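Local coordinates for Lmo2125 protein (Listeria monocytogenes serovar 1/2a, PDB 5TU0) that binds maltose and, as a lipid-anchored solute-binding protein, probably delivers it to a membrane transporter for uptake, at residues Ala109-Ile113 and Glu310-Asn314; Tyr22-Ile26 and Asn300-Leu304; Thr154-Lys159 and Asp221-Gln227. The protein carries 2 engineered substitutions. All coordinates share one frame; numbering follows the deposited sequence.

Contact 1: residues Ala109-Ile113 and Glu310-Asn314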
loop_
_atom_site.group_PDB
_atom_site.type_symbol
_atom_site.label_atom_id
_atom_site.label_comp_id
_atom_site.label_asym_id
_atom_site.label_seq_id
_atom_site.Cartn_x
_atom_site.Cartn_y
_atom_site.Cartn_z
ATOM N N ALA A 109 3.125 -1.877 15.906
ATOM C CA ALA A 109 3.711 -3.182 15.653
ATOM C C ALA A 109 3.184 -3.665 14.305
ATOM O O ALA A 109 1.978 -3.849 14.150
ATOM C CB ALA A 109 3.325 -4.150 16.762
ATOM N N PRO A 110 4.076 -3.884 13.318
ATOM C CA PRO A 110 3.617 -4.329 11.994
ATOM C C PRO A 110 2.848 -5.634 12.030
ATOM O O PRO A 110 3.269 -6.576 12.724
ATOM C CB PRO A 110 4.915 -4.521 11.207
ATOM C CG PRO A 110 5.916 -3.718 11.912
ATOM C CD PRO A 110 5.522 -3.622 13.341
ATOM N N ALA A 111 1.756 -5.688 11.258
ATOM C CA ALA A 111 0.875 -6.831 11.240
ATOM C C ALA A 111 0.529 -7.386 9.848
ATOM O O ALA A 111 0.415 -8.611 9.688
ATOM C CB ALA A 111 -0.402 -6.453 11.955
ATOM N N ILE A 112 0.353 -6.497 8.862
ATOM C CA ILE A 112 -0.053 -6.872 7.523
ATOM C C ILE A 112 0.766 -6.094 6.518
ATOM O O ILE A 112 1.015 -4.914 6.719
ATOM C CB ILE A 112 -1.543 -6.534 7.294
ATOM C CG1 ILE A 112 -2.438 -7.402 8.200
ATOM C CG2 ILE A 112 -1.947 -6.721 5.828
ATOM C CD1 ILE A 112 -3.909 -7.052 8.137
ATOM N N ILE A 113 1.190 -6.757 5.448
ATOM C CA ILE A 113 1.910 -6.075 4.377
ATOM C C ILE A 113 1.103 -6.199 3.109
ATOM O O ILE A 113 0.362 -7.144 2.936
ATOM C CB ILE A 113 3.338 -6.627 4.118
ATOM C CG1 ILE A 113 3.317 -8.130 3.754
ATOM C CG2 ILE A 113 4.216 -6.363 5.334
ATOM C CD1 ILE A 113 4.540 -8.608 2.989
ATOM N N GLU A 310 -4.847 -12.012 4.402
ATOM C CA GLU A 310 -3.946 -10.860 4.383
ATOM C C GLU A 310 -2.559 -11.351 4.749
ATOM O O GLU A 310 -2.402 -12.177 5.637
ATOM C CB GLU A 310 -4.467 -9.743 5.278
ATOM C CG GLU A 310 -5.789 -9.212 4.725
ATOM C CD GLU A 310 -6.189 -7.879 5.279
ATOM O OE1 GLU A 310 -5.408 -6.933 5.143
ATOM O OE2 GLU A 310 -7.309 -7.766 5.806
ATOM N N VAL A 311 -1.556 -10.848 4.043
ATOM C CA VAL A 311 -0.189 -11.303 4.211
ATOM C C VAL A 311 0.444 -10.806 5.505
ATOM O O VAL A 311 0.499 -9.603 5.742
ATOM C CB VAL A 311 0.676 -10.890 3.008
ATOM C CG1 VAL A 311 2.091 -11.407 3.172
ATOM C CG2 VAL A 311 0.041 -11.420 1.722
ATOM N N PRO A 312 0.937 -11.733 6.342
ATOM C CA PRO A 312 1.537 -11.327 7.614
ATOM C C PRO A 312 2.845 -10.558 7.508
ATOM O O PRO A 312 3.649 -10.819 6.619
ATOM C CB PRO A 312 1.828 -12.658 8.329
ATOM C CG PRO A 312 1.123 -13.705 7.570
ATOM C CD PRO A 312 0.880 -13.197 6.190
ATOM N N ALA A 313 3.056 -9.659 8.464
ATOM C CA ALA A 313 4.295 -8.899 8.590
ATOM C C ALA A 313 5.374 -9.774 9.226
ATOM O O ALA A 313 6.529 -9.727 8.822
ATOM C CB ALA A 313 4.071 -7.660 9.435
ATOM N N ASN A 314 4.990 -10.572 10.222
ATOM C CA ASN A 314 5.926 -11.474 10.927
ATOM C C ASN A 314 6.530 -12.414 9.887
ATOM O O ASN A 314 5.793 -13.080 9.165
ATOM C CB ASN A 314 5.174 -12.236 12.051
ATOM C CG ASN A 314 6.058 -13.189 12.824
ATOM O OD1 ASN A 314 6.745 -14.022 12.236
ATOM N ND2 ASN A 314 6.017 -13.106 14.162
HETATM O O HOH W 1 -2.136 -8.540 2.298
#
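The methyl of Ala313 presses on the peptide between Pro110 and Ala111, with its CB 3.5 Å from C of Pro110 and 3.7 Å from the proline CB. Beside it the backbones join. N of Ala313 donates to O of Ala111 (3.1 Å), arriving from well above the carbonyl plane, whereas the bond from N of Ile113 to O of Val311 is shorter and straighter (2.9 Å, 164° at the hydrogen). The Val311 oxygen also receives a CA-H...O contact from Ile112. The side chains of Ile113 and Val311 meet as well, and here apolar groups pack tightly: CG1 of Ile113 sits between its own backbone N and carbonyl carbon (chi1 59°), a setting that brings it to 3.5 Å from CG1 of Val311. Helix 327-336 closes over this pair through Val332, Ile333 and Tyr336.

The short, weakly bonded strand 311-312 is paired antiparallel with strand 105-121, whose other neighbour here is strand 272-278. Two residues, Ala111 and Ile112, stand opposite the single Lys274 of that strand, a classic beta bulge; the nearly helical psi of Ala111 (-38°) goes with it.

Toward Glu310 the fit is looser. No direct bond joins O of Ile113 to N of Val311; a water takes the place, donating to the oxygen at 2.9 Å and accepting from the nitrogen at 3.0 Å. Glu310, partly exposed, lays its carboxylate beside the end of Ile112, OE1 being 3.4 Å from CD1, a contact without any polar bond. Its OE2 is instead hydrogen-bonded to the hydroxyl of Tyr19, and OE1 makes a long, weak ion pair with Lys274, which would probably favour the charged form of the acid.

Contact 2: residues Tyr22-Ile26 and Asn300-Leu304; sequences YVNKI and NQETL
One face of the Tyr22 ring carries CD1 of Leu304, a CH-pi contact 3.8 Å from the centroid and 11° off the ring normal, while O of Asn300 lies at the hydroxyl edge, near the ring plane. CG of Tyr22 stands anti to the backbone N (chi1 163°), which sends the ring across the gap to helix 298-308, where CE1 comes within 3.3 Å of N of Leu304. The phenol OH donates to O of Asn300 (2.8 Å) from one face of the carbonyl plane; the helical N-H of Leu304 reaches the same oxygen from the opposite face. A water donates to the phenol oxygen and accepts from NE2 of Gln301, adding a further tie. One turn further along helix 17-34, CG2 of Ile26 rests 3.6 Å from OD1 of Asn300 and 4.0 Å from CG2 of Thr303, while ND2 of Asn300 is bound to O of Tyr294. Val295 touches both Tyr22 and Ile26. The axes of segments 22-26 and 300-304 approach to 10.6 Å, their directions 142° apart. Helix 17-34 is the crossover of a beta-alpha-beta unit between parallel strands 10-15 and 37-42, and helix 298-308 packs on it within the layered alpha/beta lobe of a solute-binding protein.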
loop_
_atom_site.group_PDB
_atom_site.type_symbol
_atom_site.label_atom_id
_atom_site.label_comp_id
_atom_site.label_asym_id
_atom_site.label_seq_id
_atom_site.Cartn_x
_atom_site.Cartn_y
_atom_site.Cartn_z
ATOM N N TYR A 22 -11.652 -12.753 13.678
ATOM C CA TYR A 22 -10.271 -13.099 13.947
ATOM C C TYR A 22 -9.890 -12.739 15.371
ATOM O O TYR A 22 -9.338 -13.580 16.099
ATOM C CB TYR A 22 -9.330 -12.402 12.946
ATOM C CG TYR A 22 -7.902 -12.373 13.397
ATOM C CD1 TYR A 22 -7.133 -13.527 13.388
ATOM C CD2 TYR A 22 -7.303 -11.174 13.817
ATOM C CE1 TYR A 22 -5.812 -13.510 13.817
ATOM C CE2 TYR A 22 -5.981 -11.145 14.241
ATOM C CZ TYR A 22 -5.239 -12.319 14.231
ATOM O OH TYR A 22 -3.919 -12.310 14.642
ATOM N N VAL A 23 -10.194 -11.510 15.780
ATOM C CA VAL A 23 -9.879 -11.079 17.137
ATOM C C VAL A 23 -10.638 -11.962 18.159
ATOM O O VAL A 23 -10.052 -12.382 19.173
ATOM C CB VAL A 23 -10.124 -9.567 17.344
ATOM C CG1 VAL A 23 -9.982 -9.174 18.810
ATOM C CG2 VAL A 23 -9.139 -8.766 16.501
ATOM N N ASN A 24 -11.902 -12.263 17.880
ATOM C CA ASN A 24 -12.692 -13.131 18.777
ATOM C C ASN A 24 -12.111 -14.533 18.894
ATOM O O ASN A 24 -12.090 -15.103 19.994
ATOM C CB ASN A 24 -14.175 -13.168 18.397
ATOM C CG ASN A 24 -14.933 -11.957 18.906
ATOM O OD1 ASN A 24 -14.600 -11.395 19.947
ATOM N ND2 ASN A 24 -15.962 -11.558 18.183
ATOM N N LYS A 25 -11.612 -15.072 17.786
ATOM C CA LYS A 25 -10.973 -16.375 17.801
ATOM C C LYS A 25 -9.715 -16.393 18.682
ATOM O O LYS A 25 -9.547 -17.294 19.491
ATOM C CB LYS A 25 -10.587 -16.832 16.394
ATOM C CG LYS A 25 -10.068 -18.265 16.335
ATOM C CD LYS A 25 -9.859 -18.739 14.901
ATOM C CE LYS A 25 -9.938 -20.251 14.756
ATOM N NZ LYS A 25 -11.339 -20.732 14.844
ATOM N N ILE A 26 -8.844 -15.397 18.537
ATOM C CA ILE A 26 -7.576 -15.416 19.275
ATOM C C ILE A 26 -7.576 -14.808 20.674
ATOM O O ILE A 26 -6.643 -15.061 21.431
ATOM C CB ILE A 26 -6.438 -14.736 18.477
ATOM C CG1 ILE A 26 -6.632 -13.211 18.392
ATOM C CG2 ILE A 26 -6.336 -15.370 17.095
ATOM C CD1 ILE A 26 -5.443 -12.452 17.814
ATOM N N ASN A 300 -0.327 -16.255 16.002
ATOM C CA ASN A 300 -1.476 -15.384 15.732
ATOM C C ASN A 300 -1.409 -14.749 14.356
ATOM O O ASN A 300 -2.434 -14.496 13.746
ATOM C CB ASN A 300 -1.646 -14.364 16.852
ATOM C CG ASN A 300 -1.975 -15.026 18.168
ATOM O OD1 ASN A 300 -2.927 -15.825 18.262
ATOM N ND2 ASN A 300 -1.181 -14.732 19.188
ATOM N N GLN A 301 -0.197 -14.521 13.858
ATOM C CA GLN A 301 -0.031 -14.019 12.490
ATOM C C GLN A 301 -0.437 -15.098 11.467
ATOM O O GLN A 301 -1.026 -14.790 10.432
ATOM C CB GLN A 301 1.385 -13.509 12.292
ATOM C CG GLN A 301 1.579 -12.147 12.932
ATOM C CD GLN A 301 1.414 -11.023 11.924
ATOM O OE1 GLN A 301 2.343 -10.742 11.186
ATOM N NE2 GLN A 301 0.244 -10.371 11.900
ATOM N N GLU A 302 -0.166 -16.364 11.780
ATOM C CA GLU A 302 -0.603 -17.465 10.906
ATOM C C GLU A 302 -2.126 -17.575 10.936
ATOM O O GLU A 302 -2.756 -17.757 9.891
ATOM C CB GLU A 302 0.074 -18.794 11.265
ATOM C CG GLU A 302 1.551 -18.761 10.921
ATOM C CD GLU A 302 2.322 -20.013 11.281
ATOM O OE1 GLU A 302 1.751 -20.964 11.879
ATOM O OE2 GLU A 302 3.526 -20.017 10.950
ATOM N N THR A 303 -2.725 -17.430 12.117
ATOM C CA THR A 303 -4.197 -17.459 12.203
ATOM C C THR A 303 -4.795 -16.276 11.405
ATOM O O THR A 303 -5.811 -16.431 10.723
ATOM C CB THR A 303 -4.691 -17.414 13.655
ATOM O OG1 THR A 303 -4.168 -18.549 14.359
ATOM C CG2 THR A 303 -6.209 -17.429 13.719
ATOM N N LEU A 304 -4.157 -15.113 11.482
ATOM C CA LEU A 304 -4.637 -13.949 10.709
ATOM C C LEU A 304 -4.720 -14.306 9.230
ATOM O O LEU A 304 -5.742 -14.066 8.583
ATOM C CB LEU A 304 -3.722 -12.732 10.889
ATOM C CG LEU A 304 -4.087 -11.492 10.055
ATOM C CD1 LEU A 304 -5.418 -10.905 10.488
ATOM C CD2 LEU A 304 -2.976 -10.458 10.151
HETATM O O HOH W 2 -1.948 -10.698 13.720
#

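Contact 3: residues Thr154-Lys159 and Asp221-Gln227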
loop_
_atom_site.group_PDB
_atom_site.type_symbol
_atom_site.label_atom_id
_atom_site.label_comp_id
_atom_site.label_asym_id
_atom_site.label_seq_id
_atom_site.Cartn_x
_atom_site.Cartn_y
_atom_site.Cartn_z
ATOM N N THR A 154 -5.890 -2.599 -25.204
ATOM C CA THR A 154 -6.082 -2.754 -23.766
ATOM C C THR A 154 -5.422 -4.017 -23.228
ATOM O O THR A 154 -5.809 -4.495 -22.154
ATOM C CB THR A 154 -7.598 -2.776 -23.405
ATOM O OG1 THR A 154 -8.267 -3.832 -24.132
ATOM C CG2 THR A 154 -8.249 -1.436 -23.735
ATOM N N GLY A 155 -4.436 -4.549 -23.962
ATOM C CA GLY A 155 -3.713 -5.761 -23.551
ATOM C C GLY A 155 -3.223 -5.647 -22.119
ATOM O O GLY A 155 -3.446 -6.547 -21.292
ATOM N N PHE A 156 -2.570 -4.530 -21.840
ATOM C CA PHE A 156 -2.078 -4.198 -20.499
ATOM C C PHE A 156 -2.591 -2.811 -20.131
ATOM O O PHE A 156 -2.546 -1.895 -20.965
ATOM C CB PHE A 156 -0.547 -4.208 -20.457
ATOM C CG PHE A 156 0.027 -3.524 -19.244
ATOM C CD1 PHE A 156 -0.066 -4.111 -18.003
ATOM C CD2 PHE A 156 0.651 -2.283 -19.348
ATOM C CE1 PHE A 156 0.448 -3.476 -16.872
ATOM C CE2 PHE A 156 1.180 -1.652 -18.223
ATOM C CZ PHE A 156 1.074 -2.246 -16.994
ATOM N N LEU A 157 -3.069 -2.652 -18.890
ATOM C CA LEU A 157 -3.521 -1.345 -18.410
ATOM C C LEU A 157 -2.984 -1.092 -17.023
ATOM O O LEU A 157 -2.890 -2.019 -16.224
ATOM C CB LEU A 157 -5.046 -1.272 -18.338
ATOM C CG LEU A 157 -5.843 -1.489 -19.627
ATOM C CD1 LEU A 157 -7.327 -1.619 -19.309
ATOM C CD2 LEU A 157 -5.583 -0.371 -20.623
ATOM N N ALA A 158 -2.645 0.161 -16.749
ATOM C CA ALA A 158 -2.225 0.599 -15.392
ATOM C C ALA A 158 -2.709 2.032 -15.180
ATOM O O ALA A 158 -2.602 2.867 -16.080
ATOM C CB ALA A 158 -0.724 0.504 -15.227
ATOM N N LYS A 159 -3.237 2.316 -13.988
ATOM C CA LYS A 159 -3.772 3.643 -13.679
ATOM C C LYS A 159 -2.637 4.638 -13.404
ATOM O O LYS A 159 -2.517 5.208 -12.291
ATOM C CB LYS A 159 -4.720 3.542 -12.480
ATOM C CG LYS A 159 -5.608 4.756 -12.273
ATOM C CD LYS A 159 -6.244 4.758 -10.889
ATOM C CE LYS A 159 -7.056 6.021 -10.661
ATOM N NZ LYS A 159 -7.461 6.168 -9.235
ATOM N N ASP A 221 -10.008 4.306 -13.101
ATOM C CA ASP A 221 -10.121 3.039 -12.372
ATOM C C ASP A 221 -11.379 2.286 -12.815
ATOM O O ASP A 221 -11.330 1.067 -13.019
ATOM C CB ASP A 221 -10.129 3.211 -10.853
ATOM C CG ASP A 221 -10.003 1.870 -10.132
ATOM O OD1 ASP A 221 -8.902 1.271 -10.178
ATOM O OD2 ASP A 221 -11.003 1.404 -9.554
ATOM N N ASP A 222 -12.501 2.995 -12.978
ATOM C CA ASP A 222 -13.743 2.350 -13.434
ATOM C C ASP A 222 -13.528 1.690 -14.795
ATOM O O ASP A 222 -13.970 0.563 -15.028
ATOM C CB ASP A 222 -14.914 3.339 -13.542
ATOM C CG ASP A 222 -15.543 3.697 -12.185
ATOM O OD1 ASP A 222 -15.138 3.166 -11.126
ATOM O OD2 ASP A 222 -16.474 4.526 -12.190
ATOM N N PHE A 223 -12.842 2.403 -15.681
ATOM C CA PHE A 223 -12.550 1.904 -17.013
ATOM C C PHE A 223 -11.699 0.644 -16.934
ATOM O O PHE A 223 -12.007 -0.368 -17.542
ATOM C CB PHE A 223 -11.804 2.981 -17.813
ATOM C CG PHE A 223 -11.389 2.543 -19.183
ATOM C CD1 PHE A 223 -12.267 2.641 -20.249
ATOM C CD2 PHE A 223 -10.108 2.047 -19.413
ATOM C CE1 PHE A 223 -11.879 2.236 -21.522
ATOM C CE2 PHE A 223 -9.718 1.636 -20.685
ATOM C CZ PHE A 223 -10.608 1.728 -21.736
ATOM N N ILE A 224 -10.614 0.725 -16.184
ATOM C CA ILE A 224 -9.698 -0.392 -16.036
ATOM C C ILE A 224 -10.372 -1.640 -15.440
ATOM O O ILE A 224 -10.158 -2.734 -15.947
ATOM C CB ILE A 224 -8.459 0.025 -15.218
ATOM C CG1 ILE A 224 -7.635 1.053 -16.000
ATOM C CG2 ILE A 224 -7.571 -1.174 -14.892
ATOM C CD1 ILE A 224 -6.599 1.756 -15.144
ATOM N N GLN A 225 -11.168 -1.478 -14.376
ATOM C CA GLN A 225 -11.837 -2.620 -13.737
ATOM C C GLN A 225 -12.872 -3.240 -14.664
ATOM O O GLN A 225 -13.037 -4.462 -14.706
ATOM C CB GLN A 225 -12.517 -2.217 -12.423
ATOM C CG GLN A 225 -11.579 -1.594 -11.401
ATOM C CD GLN A 225 -10.334 -2.403 -11.158
ATOM O OE1 GLN A 225 -9.218 -1.866 -11.154
ATOM N NE2 GLN A 225 -10.500 -3.698 -10.985
ATOM N N ASP A 226 -13.575 -2.378 -15.391
ATOM C CA ASP A 226 -14.588 -2.809 -16.330
ATOM C C ASP A 226 -13.940 -3.675 -17.428
ATOM O O ASP A 226 -14.478 -4.732 -17.775
ATOM C CB ASP A 226 -15.309 -1.588 -16.928
ATOM C CG ASP A 226 -16.476 -1.969 -17.824
ATOM O OD1 ASP A 226 -17.448 -2.581 -17.318
ATOM O OD2 ASP A 226 -16.441 -1.611 -19.024
ATOM N N GLN A 227 -12.789 -3.241 -17.960
ATOM C CA GLN A 227 -12.094 -4.009 -19.021
ATOM C C GLN A 227 -11.585 -5.368 -18.522
ATOM O O GLN A 227 -11.747 -6.398 -19.194
ATOM C CB GLN A 227 -10.931 -3.211 -19.622
ATOM C CG GLN A 227 -11.352 -1.924 -20.328
ATOM C CD GLN A 227 -12.164 -2.166 -21.590
ATOM O OE1 GLN A 227 -13.275 -1.640 -21.738
ATOM N NE2 GLN A 227 -11.624 -2.956 -22.499
#
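Thr154, which packs beside the amide of Gln227, has its OG1 within hydrogen-bonding reach of two carbonyl oxygens, those of Phe144 and Lys232, which must share its single proton or take it in turn. That hydroxyl is thereby satisfied away from the helix, and its 3.8 Å approach to NE2 of Gln227 is mere contact; the two side chains meet at about a right angle.

Further along the segment, in strand 156-157, Leu157 reaches into the helix surface. Its CB faces CG1 of Ile224 at 4.2 Å, and its CD1 touches both CB of Gln227 (4.0 Å) and CE2 of Phe223 (4.3 Å). CG of Gln227, one turn on, lies over one face of the Phe223 ring, toward the rim, so the helix presents ring and amide chain as one surface. Strand 156-157 lies parallel to strand 235-238, and helix 217-229 packs against both, Ile224 also touching Ile236: helix covering sheet, as in the alpha/beta lobes of bacterial solute-binding proteins.

Farther along, CD1 of Ile224 abuts the start of Lys159, 3.6 Å from its N and 3.7 Å from its CB. Lys159 then runs fully extended, CG anti to the backbone N (chi1 -165°), carrying its CE to 4.2 Å from CB of Asp221. The charges stay apart, NZ being 5.2 Å from OD1 of Asp221; the ammonium forms its salt bridge with Asp162 instead, although the nearby aspartate probably adds a favourable long-range field.

How the contacts relate
Contacts 1 and 2 adjoin, their centres 12 Å apart, and Gln301 of helix 298-308 couples them: its OE1 accepts from N of Asn314 and its NE2 donates to O of Ala111, both at 2.8 Å. Contact 3 lies on the opposite side of the chain's centre from contact 1, about 29 Å away between centres, yet both reach the same sheet. The maltose lies between these regions. In contact 1 the side chain of Glu310 is about 8 Å from a bound glucose unit (GLC). In contact 3 the side chain of Lys159 is about 6 Å from a bound GLC. In contact 2 the side chain of Leu304 is about 14 Å from a bound GLC. Glu114, which lines the sugar pocket with Asp70, Tyr164 and Trp241, directly follows segment 109-113.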